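Local structure of glycine betaine, L-proline ABC transporter, glycine/betaine/L-proline-binding protein (ProX) (Borrelia burgdorferi, 3TMG) at residues V34-V37 with V38-M42. The protein binds glycine betaine and probably delivers it, as the substrate-binding protein, to an ABC-type transport system. Residues are numbered along the deposited sequence; the frame is centred on the assembly and turned at random.
Sequences VLKV and VFEKM
Lys36 and Glu40, one turn apart near the C-terminal end of helix 26-41, pair their side chains on the partly exposed flank of this helix, which forms the crossover of a beta-alpha-beta unit between parallel strands 16-22 and 44-50. Glu40 can be followed outward from the backbone. Its CB passes the carbonyl oxygen O of Lys36 at 3.5 Å, and CG, set anti to the carbonyl carbon of its own residue (chi1 -70°), comes to 3.2 Å from that same Lys36 O. Beyond CG the chain runs out extended. At its end the two carboxylate oxygens part: OE1 is hydrogen-bonded to Tyr253 OH of helix 252-262, while OE2 turns to Lys36, lying 3.3 Å from CE and 3.8 Å from NZ. The lysine tail bends at its last two torsions, and the resulting salt bridge is long, probably contributing less to holding the carboxylate than the tyrosine does.

The inner flanks are apolar. Val34 CG1 approaches Val38 CG2 at 4.3 Å; Val34 rests on Trp270 and Val38 on Val271, whereas Leu35 and Phe39 together face Ile20 of strand 16-22 and Val227 of helix 222-230. Four successive i+4 to i backbone bonds, from the amides of Val38 to Lys41, run along the helix beneath these side chains. That from Phe39 N to Leu35 O is nearly straight, with an N-H...O angle of 176°, and the acceptor also lies obliquely to the Phe39 ring, 3.3 Å from CD2.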
ATOM      1  N   VAL A  34       4.220   5.879 -11.307  1.00 12.56           N
ATOM      2  CA  VAL A  34       4.082   7.349 -11.532  1.00 13.46           C
ATOM      3  C   VAL A  34       5.417   8.063 -11.265  1.00 14.24           C
ATOM      4  O   VAL A  34       5.877   8.813 -12.121  1.00 14.88           O
ATOM      5  CB  VAL A  34       2.978   7.983 -10.672  1.00 12.97           C
ATOM      6  CG1 VAL A  34       3.067   9.534 -10.692  1.00 13.82           C
ATOM      7  CG2 VAL A  34       1.625   7.539 -11.197  1.00 12.91           C
ATOM      8  N   LEU A  35       6.044   7.812 -10.111  1.00 14.26           N
ATOM      9  CA  LEU A  35       7.334   8.448  -9.823  1.00 15.63           C
ATOM     10  C   LEU A  35       8.442   8.029 -10.792  1.00 16.32           C
ATOM     11  O   LEU A  35       9.310   8.841 -11.179  1.00 17.01           O
ATOM     12  CB  LEU A  35       7.736   8.269  -8.366  1.00 15.94           C
ATOM     13  CG  LEU A  35       6.982   9.175  -7.375  1.00 16.51           C
ATOM     14  CD1 LEU A  35       7.624   9.097  -5.993  1.00 18.06           C
ATOM     15  CD2 LEU A  35       6.906  10.661  -7.772  1.00 17.07           C
ATOM     16  N   LYS A  36       8.400   6.774 -11.238  1.00 15.64           N
ATOM     17  CA  LYS A  36       9.335   6.364 -12.259  1.00 16.20           C
ATOM     18  C   LYS A  36       9.227   7.278 -13.509  1.00 16.41           C
ATOM     19  O   LYS A  36      10.235   7.729 -14.063  1.00 17.05           O
ATOM     20  CB  LYS A  36       9.073   4.907 -12.634  1.00 16.08           C
ATOM     21  CG  LYS A  36      10.082   4.394 -13.649  1.00 17.84           C
ATOM     22  CD  LYS A  36       9.796   2.917 -13.880  1.00 18.10           C
ATOM     23  CE  LYS A  36      10.028   2.615 -15.314  1.00 20.07           C
ATOM     24  NZ  LYS A  36      11.179   1.702 -15.404  1.00 21.91           N
ATOM     25  N   VAL A  37       8.004   7.505 -13.966  1.00 15.93           N
ATOM     26  CA  VAL A  37       7.731   8.371 -15.135  1.00 16.79           C
ATOM     27  C   VAL A  37       8.200   9.814 -14.890  1.00 17.73           C
ATOM     28  O   VAL A  37       8.856  10.412 -15.736  1.00 18.83           O
ATOM     29  CB  VAL A  37       6.232   8.304 -15.524  1.00 16.29           C
ATOM     30  CG1 VAL A  37       5.910   9.329 -16.606  1.00 17.38           C
ATOM     31  CG2 VAL A  37       5.913   6.890 -16.025  1.00 15.69           C
ATOM     32  N   VAL A  38       7.891  10.352 -13.714  1.00 17.33           N
ATOM     33  CA  VAL A  38       8.350  11.684 -13.321  1.00 18.49           C
ATOM     34  C   VAL A  38       9.893  11.808 -13.389  1.00 19.59           C
ATOM     35  O   VAL A  38      10.418  12.735 -14.060  1.00 20.44           O
ATOM     36  CB  VAL A  38       7.825  12.027 -11.918  1.00 17.70           C
ATOM     37  CG1 VAL A  38       8.433  13.328 -11.442  1.00 18.82           C
ATOM     38  CG2 VAL A  38       6.300  12.095 -11.946  1.00 17.29           C
ATOM     39  N   PHE A  39      10.616  10.866 -12.757  1.00 19.18           N
ATOM     40  CA  PHE A  39      12.085  10.882 -12.800  1.00 20.39           C
ATOM     41  C   PHE A  39      12.643  10.711 -14.229  1.00 21.77           C
ATOM     42  O   PHE A  39      13.626  11.356 -14.603  1.00 22.83           O
ATOM     43  CB  PHE A  39      12.691   9.854 -11.857  1.00 20.03           C
ATOM     44  CG  PHE A  39      12.697  10.266 -10.426  1.00 20.02           C
ATOM     45  CD1 PHE A  39      13.337  11.438 -10.024  1.00 21.15           C
ATOM     46  CD2 PHE A  39      12.105   9.466  -9.448  1.00 19.19           C
ATOM     47  CE1 PHE A  39      13.345  11.813  -8.675  1.00 21.26           C
ATOM     48  CE2 PHE A  39      12.128   9.831  -8.118  1.00 19.33           C
ATOM     49  CZ  PHE A  39      12.744  11.012  -7.722  1.00 19.60           C
ATOM     50  N   GLU A  40      12.029   9.842 -15.031  1.00 21.68           N
ATOM     51  CA  GLU A  40      12.420   9.720 -16.436  1.00 23.11           C
ATOM     52  C   GLU A  40      12.308  11.042 -17.183  1.00 24.59           C
ATOM     53  O   GLU A  40      13.232  11.393 -17.956  1.00 25.45           O
ATOM     54  CB  GLU A  40      11.629   8.651 -17.173  1.00 22.77           C
ATOM     55  CG  GLU A  40      11.980   7.241 -16.729  1.00 22.85           C
ATOM     56  CD  GLU A  40      11.063   6.171 -17.317  1.00 23.35           C
ATOM     57  OE1 GLU A  40       9.993   6.479 -17.881  1.00 23.47           O
ATOM     58  OE2 GLU A  40      11.425   4.986 -17.210  1.00 23.64           O
ATOM     59  N   LYS A  41      11.198  11.756 -16.982  1.00 23.75           N
ATOM     60  CA  LYS A  41      11.017  13.036 -17.671  1.00 25.66           C
ATOM     61  C   LYS A  41      12.026  14.083 -17.226  1.00 27.18           C
ATOM     62  O   LYS A  41      12.380  14.974 -18.019  1.00 28.84           O
ATOM     63  CB  LYS A  41       9.600  13.541 -17.559  1.00 25.05           C
ATOM     64  CG  LYS A  41       8.688  12.825 -18.533  1.00 25.37           C
ATOM     65  CD  LYS A  41       7.242  13.013 -18.146  1.00 25.47           C
ATOM     66  CE  LYS A  41       6.742  14.373 -18.621  1.00 27.32           C
ATOM     67  NZ  LYS A  41       7.235  14.647 -20.006  1.00 28.97           N
ATOM     68  N   MET A  42      12.492  13.963 -15.974  1.00 26.71           N
ATOM     69  CA  MET A  42      13.621  14.743 -15.455  1.00 27.44           C
ATOM     70  C   MET A  42      15.006  14.260 -15.924  1.00 28.86           C
ATOM     71  O   MET A  42      16.021  14.876 -15.567  1.00 29.96           O
ATOM     72  CB  MET A  42      13.607  14.796 -13.920  1.00 26.90           C
ATOM     73  CG  MET A  42      12.391  15.482 -13.325  1.00 25.79           C
ATOM     74  SD  MET A  42      12.151  15.237 -11.555  1.00 24.89           S
ATOM     75  CE  MET A  42      13.733  15.772 -10.865  1.00 26.08           C
TER